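PDB 3NO2: uncharacterized protein from Bacteroides caccae, which is of unknown function but folds as a six-bladed beta-propeller, whose disc of four-stranded blades is a scaffold many proteins use for binding or catalysis. Local coordinates for residues E67-A72 with L102-K107; P141-S146 with S164-S169; F219-G224 with L246-S251. All coordinates share one frame; numbering follows the deposited sequence.

Contact 1. Residues E67-A72 with L102-K107; sequences ELWNIA and LEVNMK
Val104 lays its CG1 methyl over one face of the Trp69 indole, 4.0 Å from the centroid of the six-membered ring and 16° off the ring normal, a CH-pi contact offset toward the rim. The other methyl of the same valine, CG2, meets Ile71 CD1 tip to tip at 3.7 Å, and Leu102 CD1 meets that Ile71 CD1 at 4.1 Å, beside the valine and roughly at right angles to it. At the pyrrole end of the indole the partners are backbone: Met106 O sits at the ring edge, 3.2 Å from Trp69 CD1. Strand 67-72 is the outermost strand of one propeller blade and strand 99-104 the third of the next, so this is a blade-to-blade interface; the axes of 67-72 and 102-104 run antiparallel (169°), 10.9 Å apart at closest, too far for strand pairing. A chi1 of 56° puts Trp69 CG between its own N and carbonyl carbon and lays the indole along Val104 and the 105-107 backbone. Trp69 lies in a classic beta bulge with Leu68, opposite Met60. Across from it, Asn105 OD1 takes a weak bond from Lys107 N (3.0 Å) while its ND2 holds Glu109 OE1.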
loop_
_atom_site.group_PDB
_atom_site.type_symbol
_atom_site.label_atom_id
_atom_site.label_comp_id
_atom_site.label_asym_id
_atom_site.label_seq_id
_atom_site.Cartn_x
_atom_site.Cartn_y
_atom_site.Cartn_z
ATOM N N GLU A 67 3.170 -13.681 17.565
ATOM C CA GLU A 67 2.903 -14.076 16.192
ATOM C C GLU A 67 1.721 -15.038 16.124
ATOM O O GLU A 67 1.705 -16.054 16.830
ATOM C CB GLU A 67 4.135 -14.731 15.547
ATOM C CG GLU A 67 3.903 -15.194 14.089
ATOM C CD GLU A 67 5.178 -15.553 13.381
ATOM O OE1 GLU A 67 6.060 -14.693 13.476
ATOM O OE2 GLU A 67 5.272 -16.658 12.842
ATOM N N LEU A 68 0.735 -14.726 15.313
ATOM C CA LEU A 68 -0.454 -15.551 15.083
ATOM C C LEU A 68 -0.221 -16.531 13.960
ATOM O O LEU A 68 -0.489 -17.724 14.099
ATOM C CB LEU A 68 -1.680 -14.667 14.811
ATOM C CG LEU A 68 -2.078 -13.778 16.009
ATOM C CD1 LEU A 68 -3.197 -12.799 15.637
ATOM C CD2 LEU A 68 -2.496 -14.611 17.242
ATOM N N TRP A 69 0.290 -16.058 12.837
ATOM C CA TRP A 69 0.559 -16.912 11.698
ATOM C C TRP A 69 1.531 -16.204 10.766
ATOM O O TRP A 69 1.697 -14.998 10.844
ATOM C CB TRP A 69 -0.710 -17.299 10.932
ATOM C CG TRP A 69 -1.606 -16.240 10.398
ATOM C CD1 TRP A 69 -2.763 -15.820 10.955
ATOM C CD2 TRP A 69 -1.464 -15.499 9.182
ATOM N NE1 TRP A 69 -3.354 -14.897 10.178
ATOM C CE2 TRP A 69 -2.587 -14.659 9.061
ATOM C CE3 TRP A 69 -0.493 -15.466 8.161
ATOM C CZ2 TRP A 69 -2.758 -13.796 7.971
ATOM C CZ3 TRP A 69 -0.684 -14.618 7.080
ATOM C CH2 TRP A 69 -1.796 -13.765 7.024
ATOM N N ASN A 70 2.136 -16.994 9.887
ATOM C CA ASN A 70 3.158 -16.526 8.947
ATOM C C ASN A 70 3.058 -17.349 7.689
ATOM O O ASN A 70 2.824 -18.583 7.743
ATOM C CB ASN A 70 4.544 -16.736 9.537
ATOM C CG ASN A 70 5.636 -16.240 8.670
ATOM O OD1 ASN A 70 5.723 -15.030 8.435
ATOM N ND2 ASN A 70 6.472 -17.129 8.135
ATOM N N ILE A 71 3.218 -16.700 6.547
ATOM C CA ILE A 71 3.358 -17.372 5.253
ATOM C C ILE A 71 4.642 -16.896 4.600
ATOM O O ILE A 71 4.822 -15.685 4.382
ATOM C CB ILE A 71 2.165 -17.109 4.354
ATOM C CG1 ILE A 71 0.887 -17.647 5.016
ATOM C CG2 ILE A 71 2.418 -17.745 2.920
ATOM C CD1 ILE A 71 -0.419 -17.274 4.203
ATOM N N ALA A 72 5.553 -17.811 4.289
ATOM C CA ALA A 72 6.782 -17.493 3.589
ATOM C C ALA A 72 6.557 -17.350 2.098
ATOM O O ALA A 72 5.780 -18.121 1.485
ATOM C CB ALA A 72 7.820 -18.592 3.870
ATOM N N LEU A 102 -3.096 -14.949 -2.340
ATOM C CA LEU A 102 -3.787 -15.813 -1.369
ATOM C C LEU A 102 -4.744 -14.976 -0.559
ATOM O O LEU A 102 -4.408 -13.869 -0.102
ATOM C CB LEU A 102 -2.789 -16.458 -0.417
ATOM C CG LEU A 102 -1.657 -17.289 -1.020
ATOM C CD1 LEU A 102 -0.655 -17.666 0.111
ATOM C CD2 LEU A 102 -2.221 -18.563 -1.767
ATOM N N GLU A 103 -5.946 -15.505 -0.336
ATOM C CA GLU A 103 -6.831 -14.992 0.714
ATOM C C GLU A 103 -6.703 -15.937 1.883
ATOM O O GLU A 103 -6.647 -17.158 1.696
ATOM C CB GLU A 103 -8.278 -14.864 0.209
ATOM C CG GLU A 103 -8.369 -13.843 -0.890
ATOM C CD GLU A 103 -9.740 -13.548 -1.402
ATOM O OE1 GLU A 103 -10.728 -13.895 -0.712
ATOM O OE2 GLU A 103 -9.857 -12.928 -2.485
ATOM N N VAL A 104 -6.634 -15.401 3.083
ATOM C CA VAL A 104 -6.203 -16.156 4.264
ATOM C C VAL A 104 -7.105 -15.761 5.428
ATOM O O VAL A 104 -7.465 -14.587 5.579
ATOM C CB VAL A 104 -4.735 -15.831 4.635
ATOM C CG1 VAL A 104 -4.222 -16.623 5.829
ATOM C CG2 VAL A 104 -3.822 -16.063 3.378
ATOM N N ASN A 105 -7.537 -16.718 6.239
ATOM C CA ASN A 105 -8.338 -16.384 7.406
ATOM C C ASN A 105 -7.462 -16.005 8.581
ATOM O O ASN A 105 -6.221 -16.040 8.480
ATOM C CB ASN A 105 -9.373 -17.504 7.732
ATOM C CG ASN A 105 -8.761 -18.760 8.202
ATOM O OD1 ASN A 105 -7.583 -18.861 8.577
ATOM N ND2 ASN A 105 -9.597 -19.847 8.167
HETATM N N MSE A 106 -8.073 -15.708 9.732
HETATM C CA MSE A 106 -7.315 -15.263 10.906
HETATM C C MSE A 106 -6.473 -16.338 11.540
HETATM O O MSE A 106 -5.582 -16.057 12.350
HETATM C CB MSE A 106 -8.245 -14.666 11.959
HETATM C CG MSE A 106 -8.930 -13.403 11.504
HETATM SE SE MSE A 106 -7.734 -11.982 10.887
HETATM C CE MSE A 106 -7.772 -12.255 8.915
ATOM N N LYS A 107 -6.756 -17.577 11.185
ATOM C CA LYS A 107 -5.935 -18.730 11.607
ATOM C C LYS A 107 -4.741 -19.007 10.703
ATOM O O LYS A 107 -3.981 -19.940 10.949
ATOM C CB LYS A 107 -6.818 -19.984 11.681
ATOM C CG LYS A 107 -7.755 -19.990 12.868
ATOM C CD LYS A 107 -8.620 -21.252 12.946
ATOM C CE LYS A 107 -9.449 -21.220 14.241
ATOM N NZ LYS A 107 -10.524 -22.264 14.336
#

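Contact 2. Residues P141-S146 with S164-S169; sequences PLFATS and SGTPFS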
loop_
_atom_site.group_PDB
_atom_site.type_symbol
_atom_site.label_atom_id
_atom_site.label_comp_id
_atom_site.label_asym_id
_atom_site.label_seq_id
_atom_site.Cartn_x
_atom_site.Cartn_y
_atom_site.Cartn_z
ATOM N N PRO A 141 -1.378 -3.419 -9.987
ATOM C CA PRO A 141 -0.556 -2.378 -10.589
ATOM C C PRO A 141 0.853 -2.910 -10.819
ATOM O O PRO A 141 1.394 -3.605 -9.944
ATOM C CB PRO A 141 -0.544 -1.240 -9.555
ATOM C CG PRO A 141 -1.388 -1.749 -8.370
ATOM C CD PRO A 141 -1.447 -3.253 -8.535
ATOM N N LEU A 142 1.469 -2.598 -11.953
ATOM C CA LEU A 142 2.792 -3.134 -12.294
ATOM C C LEU A 142 3.767 -2.045 -12.638
ATOM O O LEU A 142 3.485 -1.159 -13.433
ATOM C CB LEU A 142 2.700 -4.118 -13.464
ATOM C CG LEU A 142 1.862 -5.378 -13.196
ATOM C CD1 LEU A 142 1.598 -6.121 -14.553
ATOM C CD2 LEU A 142 2.526 -6.317 -12.185
ATOM N N PHE A 143 4.937 -2.125 -12.012
ATOM C CA PHE A 143 6.015 -1.162 -12.202
ATOM C C PHE A 143 6.580 -1.190 -13.623
ATOM O O PHE A 143 6.599 -0.174 -14.312
ATOM C CB PHE A 143 7.193 -1.433 -11.274
ATOM C CG PHE A 143 7.072 -0.952 -9.834
ATOM C CD1 PHE A 143 5.888 -0.667 -9.210
ATOM C CD2 PHE A 143 8.248 -0.785 -9.119
ATOM C CE1 PHE A 143 5.897 -0.225 -7.877
ATOM C CE2 PHE A 143 8.237 -0.368 -7.800
ATOM C CZ PHE A 143 7.057 -0.119 -7.186
ATOM N N ALA A 144 7.081 -2.342 -14.061
ATOM C CA ALA A 144 7.933 -2.375 -15.254
ATOM C C ALA A 144 7.176 -1.814 -16.451
ATOM O O ALA A 144 7.754 -1.081 -17.261
ATOM C CB ALA A 144 8.386 -3.804 -15.586
ATOM N N THR A 145 5.893 -2.157 -16.580
ATOM C CA THR A 145 5.039 -1.892 -17.747
ATOM C C THR A 145 4.069 -0.733 -17.480
ATOM O O THR A 145 3.255 -0.411 -18.369
ATOM C CB THR A 145 4.284 -3.139 -18.130
ATOM O OG1 THR A 145 3.578 -3.601 -16.943
ATOM C CG2 THR A 145 5.224 -4.266 -18.540
ATOM N N SER A 146 4.164 -0.055 -16.339
ATOM C CA SER A 146 3.320 1.082 -15.983
ATOM C C SER A 146 1.854 0.866 -16.289
ATOM O O SER A 146 1.288 1.625 -17.075
ATOM C CB SER A 146 3.760 2.360 -16.716
ATOM O OG SER A 146 5.149 2.565 -16.539
ATOM N N SER A 164 1.346 5.609 -15.911
ATOM C CA SER A 164 2.675 6.169 -16.031
ATOM C C SER A 164 3.387 5.843 -14.758
ATOM O O SER A 164 2.781 5.380 -13.785
ATOM C CB SER A 164 2.600 7.664 -16.221
ATOM O OG SER A 164 2.065 8.336 -15.064
ATOM N N GLY A 165 4.689 6.054 -14.767
ATOM C CA GLY A 165 5.475 5.817 -13.602
ATOM C C GLY A 165 5.546 4.367 -13.192
ATOM O O GLY A 165 5.714 3.462 -14.012
ATOM N N THR A 166 5.447 4.145 -11.879
ATOM C CA THR A 166 5.590 2.847 -11.258
ATOM C C THR A 166 4.405 2.633 -10.320
ATOM O O THR A 166 4.484 2.858 -9.094
ATOM C CB THR A 166 6.949 2.722 -10.530
ATOM O OG1 THR A 166 7.232 3.900 -9.747
ATOM C CG2 THR A 166 8.069 2.544 -11.550
ATOM N N PRO A 167 3.288 2.163 -10.895
ATOM C CA PRO A 167 2.050 2.045 -10.103
ATOM C C PRO A 167 2.234 1.136 -8.877
ATOM O O PRO A 167 2.759 0.028 -8.985
ATOM C CB PRO A 167 1.059 1.480 -11.083
ATOM C CG PRO A 167 1.564 2.050 -12.435
ATOM C CD PRO A 167 3.048 2.040 -12.340
ATOM N N PHE A 168 1.796 1.636 -7.718
ATOM C CA PHE A 168 2.089 1.063 -6.408
ATOM C C PHE A 168 0.899 0.424 -5.697
ATOM O O PHE A 168 1.084 -0.553 -4.953
ATOM C CB PHE A 168 2.725 2.168 -5.538
ATOM C CG PHE A 168 3.026 1.742 -4.122
ATOM C CD1 PHE A 168 4.242 1.163 -3.798
ATOM C CD2 PHE A 168 2.106 1.894 -3.109
ATOM C CE1 PHE A 168 4.532 0.734 -2.502
ATOM C CE2 PHE A 168 2.395 1.455 -1.836
ATOM C CZ PHE A 168 3.587 0.857 -1.548
ATOM N N SER A 169 -0.309 0.959 -5.877
ATOM C CA SER A 169 -1.459 0.538 -5.111
ATOM C C SER A 169 -2.716 1.090 -5.737
ATOM O O SER A 169 -2.624 1.991 -6.629
ATOM C CB SER A 169 -1.318 1.028 -3.676
ATOM O OG SER A 169 -2.417 0.584 -2.874
HETATM O O HOH W 1 1.971 -2.299 -7.622
#
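Pro141, Phe143 and Ser146, at the end of strand 138-142 and in the turn after it, pack on the linker 164-169 that leaves the same propeller blade for the next, through prolines, one aromatic ring and a single direct hydrogen bond. The turn is type I, from Phe143 to Ser146; the linker runs between strands 157-162 and 169-172. Phe143 projects across the gap and lies obliquely against Thr166, whose CB sits over one face of the ring, 3.8 Å from its centroid and 15° off the normal. The edge of the same ring is met in plane by Pro167 O, 3.2 Å from Phe143 CD1. Behind it the two prolines touch, Pro141 CB to Pro167 CB at 3.5 Å, and Pro167 CD rests on Leu142 O at 3.4 Å. Ser146 closes the other end: with OG beside its own N, it donates to Gly165 O at 2.7 Å, with a C=O...O angle of 146° and the hydroxyl tilted 20° from the carbonyl plane. One water donates to both Pro141 O, at 2.7 Å, and Pro167 O, at 2.8 Å. Thr166 OG1 turns instead to Asp184 OD2, which probably helps fix the methine that faces the ring. Strand 214-220 also borders the contact, with Phe214 against both Phe143 and Thr166. The chemistry implies a junction in which the carbonyls of Gly165, Pro141 and Pro167 are each met, by a hydroxyl or a shared water, while the buried Ser169 N finds no partner in the model.

Contact 3. Residues F219-G224 with L246-S251; sequences FPLQNG and LVEIDS
Leu221 and Glu248 make the direct side-chain contact, crossing at about a right angle. The leucine CD1 methyl lies 3.6 Å from Glu248 OE2 and 3.9 Å from Glu248 CG, so it rests against both the aliphatic stem and the carboxylate. The glutamate gets there as an extended chain, CG opposite the backbone N (chi1 -179°). Farther along, backbone meets backbone: Gly224 O approaches Ser251 CA at 3.7 Å.

Across the contact the polar links run through water. The Asn223 amide and the Glu248 carboxylate come from opposite directions with their planes 9° apart; one water bridges them, and a second may do so. The first donates to Glu248 OE2 at 2.6 Å and accepts from Asn223 ND2; the second lies 2.7 Å from Glu248 OE2 and within donating distance of Asn223 OD1, though more acceptors surround it than it has protons. A third water links the backbones, accepting from Ser251 N at 2.9 Å and donating to Asn223 O. Protein partners hold the same side chains as well: Glu248 OE1 forms a salt bridge with Lys22, which probably favours the charged carboxylate, and Asn223 OD1 accepts from Gly225 N.

A type I turn, Leu221 to Gly224, closed by Gly224 N to Leu221 O at 2.9 Å, joins strand 214-220 to strand 226-231. That second strand lies between 214-220 and 246-249 in the four-stranded antiparallel blade; at this end the turn reaches past the start of 226-231 toward the end of 246-249 and the residues after it, with 255-259 completing the sheet beyond.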
loop_
_atom_site.group_PDB
_atom_site.type_symbol
_atom_site.label_atom_id
_atom_site.label_comp_id
_atom_site.label_asym_id
_atom_site.label_seq_id
_atom_site.Cartn_x
_atom_site.Cartn_y
_atom_site.Cartn_z
ATOM N N PHE A 219 -4.913 6.475 1.070
ATOM C CA PHE A 219 -5.909 5.973 1.969
ATOM C C PHE A 219 -7.053 6.975 2.046
ATOM O O PHE A 219 -6.989 7.971 2.762
ATOM C CB PHE A 219 -5.343 5.659 3.368
ATOM C CG PHE A 219 -6.195 4.696 4.133
ATOM C CD1 PHE A 219 -7.340 5.114 4.745
ATOM C CD2 PHE A 219 -5.821 3.384 4.202
ATOM C CE1 PHE A 219 -8.138 4.164 5.439
ATOM C CE2 PHE A 219 -6.628 2.451 4.873
ATOM C CZ PHE A 219 -7.764 2.868 5.439
ATOM N N PRO A 220 -8.120 6.696 1.293
ATOM C CA PRO A 220 -9.308 7.602 1.336
ATOM C C PRO A 220 -9.992 7.626 2.692
ATOM O O PRO A 220 -10.058 6.600 3.357
ATOM C CB PRO A 220 -10.248 6.979 0.287
ATOM C CG PRO A 220 -9.326 6.278 -0.677
ATOM C CD PRO A 220 -8.208 5.722 0.172
ATOM N N LEU A 221 -10.433 8.823 3.064
ATOM C CA LEU A 221 -11.060 9.099 4.350
ATOM C C LEU A 221 -12.525 9.462 4.137
ATOM O O LEU A 221 -12.905 9.982 3.096
ATOM C CB LEU A 221 -10.321 10.199 5.087
ATOM C CG LEU A 221 -8.866 9.862 5.376
ATOM C CD1 LEU A 221 -8.089 11.121 5.790
ATOM C CD2 LEU A 221 -8.806 8.725 6.400
ATOM N N GLN A 222 -13.316 9.134 5.170
ATOM C CA GLN A 222 -14.787 9.294 5.139
ATOM C C GLN A 222 -15.138 10.741 4.904
ATOM O O GLN A 222 -16.168 11.046 4.285
ATOM C CB GLN A 222 -15.429 8.797 6.449
ATOM C CG GLN A 222 -15.495 7.269 6.576
ATOM N N ASN A 223 -14.286 11.639 5.381
ATOM C CA ASN A 223 -14.497 13.074 5.187
ATOM C C ASN A 223 -14.160 13.638 3.784
ATOM O O ASN A 223 -14.278 14.846 3.565
ATOM C CB ASN A 223 -13.792 13.872 6.308
ATOM C CG ASN A 223 -12.291 13.602 6.378
ATOM O OD1 ASN A 223 -11.636 13.461 5.360
ATOM N ND2 ASN A 223 -11.748 13.550 7.593
ATOM N N GLY A 224 -13.784 12.783 2.828
ATOM C CA GLY A 224 -13.512 13.218 1.429
ATOM C C GLY A 224 -11.987 13.475 1.240
ATOM O O GLY A 224 -11.475 13.787 0.161
ATOM N N LEU A 246 4.342 11.936 5.153
ATOM C CA LEU A 246 2.951 11.546 5.140
ATOM C C LEU A 246 2.138 12.840 5.217
ATOM O O LEU A 246 2.438 13.712 6.020
ATOM C CB LEU A 246 2.639 10.629 6.328
ATOM C CG LEU A 246 1.189 10.281 6.527
ATOM C CD1 LEU A 246 0.683 9.418 5.367
ATOM C CD2 LEU A 246 0.952 9.564 7.894
ATOM N N VAL A 247 1.143 12.986 4.328
ATOM C CA VAL A 247 0.199 14.100 4.393
ATOM C C VAL A 247 -1.213 13.597 4.416
ATOM O O VAL A 247 -1.535 12.521 3.875
ATOM C CB VAL A 247 0.373 15.109 3.222
ATOM C CG1 VAL A 247 1.769 15.744 3.246
ATOM C CG2 VAL A 247 0.084 14.479 1.861
ATOM N N GLU A 248 -2.083 14.415 5.003
ATOM C CA GLU A 248 -3.523 14.327 4.843
ATOM C C GLU A 248 -3.924 15.536 4.018
ATOM O O GLU A 248 -3.621 16.680 4.394
ATOM C CB GLU A 248 -4.267 14.368 6.168
ATOM C CG GLU A 248 -5.770 14.251 6.031
ATOM C CD GLU A 248 -6.504 14.378 7.350
ATOM O OE1 GLU A 248 -5.854 14.465 8.421
ATOM O OE2 GLU A 248 -7.744 14.422 7.282
ATOM N N ILE A 249 -4.612 15.296 2.897
ATOM C CA ILE A 249 -5.199 16.363 2.111
ATOM C C ILE A 249 -6.704 16.302 2.324
ATOM O O ILE A 249 -7.307 15.238 2.504
ATOM C CB ILE A 249 -4.805 16.370 0.614
ATOM C CG1 ILE A 249 -5.211 15.085 -0.087
ATOM C CG2 ILE A 249 -3.273 16.679 0.447
ATOM C CD1 ILE A 249 -5.203 15.209 -1.619
ATOM N N ASP A 250 -7.332 17.464 2.274
ATOM C CA ASP A 250 -8.784 17.557 2.324
ATOM C C ASP A 250 -9.336 17.449 0.904
ATOM O O ASP A 250 -8.592 17.308 -0.073
ATOM C CB ASP A 250 -9.236 18.840 3.074
ATOM C CG ASP A 250 -8.932 20.111 2.379
ATOM O OD1 ASP A 250 -8.502 20.160 1.224
ATOM O OD2 ASP A 250 -9.126 21.161 3.077
ATOM N N SER A 251 -10.658 17.596 0.802
ATOM C CA SER A 251 -11.321 17.431 -0.506
ATOM C C SER A 251 -10.966 18.528 -1.523
ATOM O O SER A 251 -11.128 18.326 -2.719
ATOM C CB SER A 251 -12.844 17.357 -0.342
ATOM O OG SER A 251 -13.358 18.576 0.159
HETATM O O HOH W 2 -9.142 15.368 5.192
HETATM O O HOH W 3 -12.246 17.086 3.167
HETATM O O HOH W 4 -9.071 13.555 9.356
#

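In the fold
From the N terminus, the chain first reaches contact 1, where the last strand of the blade 41-72 packs on the third strand of the blade 78-116. Contact 2 then closes within 131-162 and its exit: the turn after strand 138-142 meets the linker leading to strand 169-172, tying that blade to the one after it. Contact 3 stays inside the blade 214-259, between its first turn and its third strand. The three closures follow in series, none nested or crossing. Contacts 1 and 3 lie on opposite sides of the chain's centre, their centres about 30 Å apart, while contacts 2 and 3 come within about 8 Å at their nearest atoms without touching.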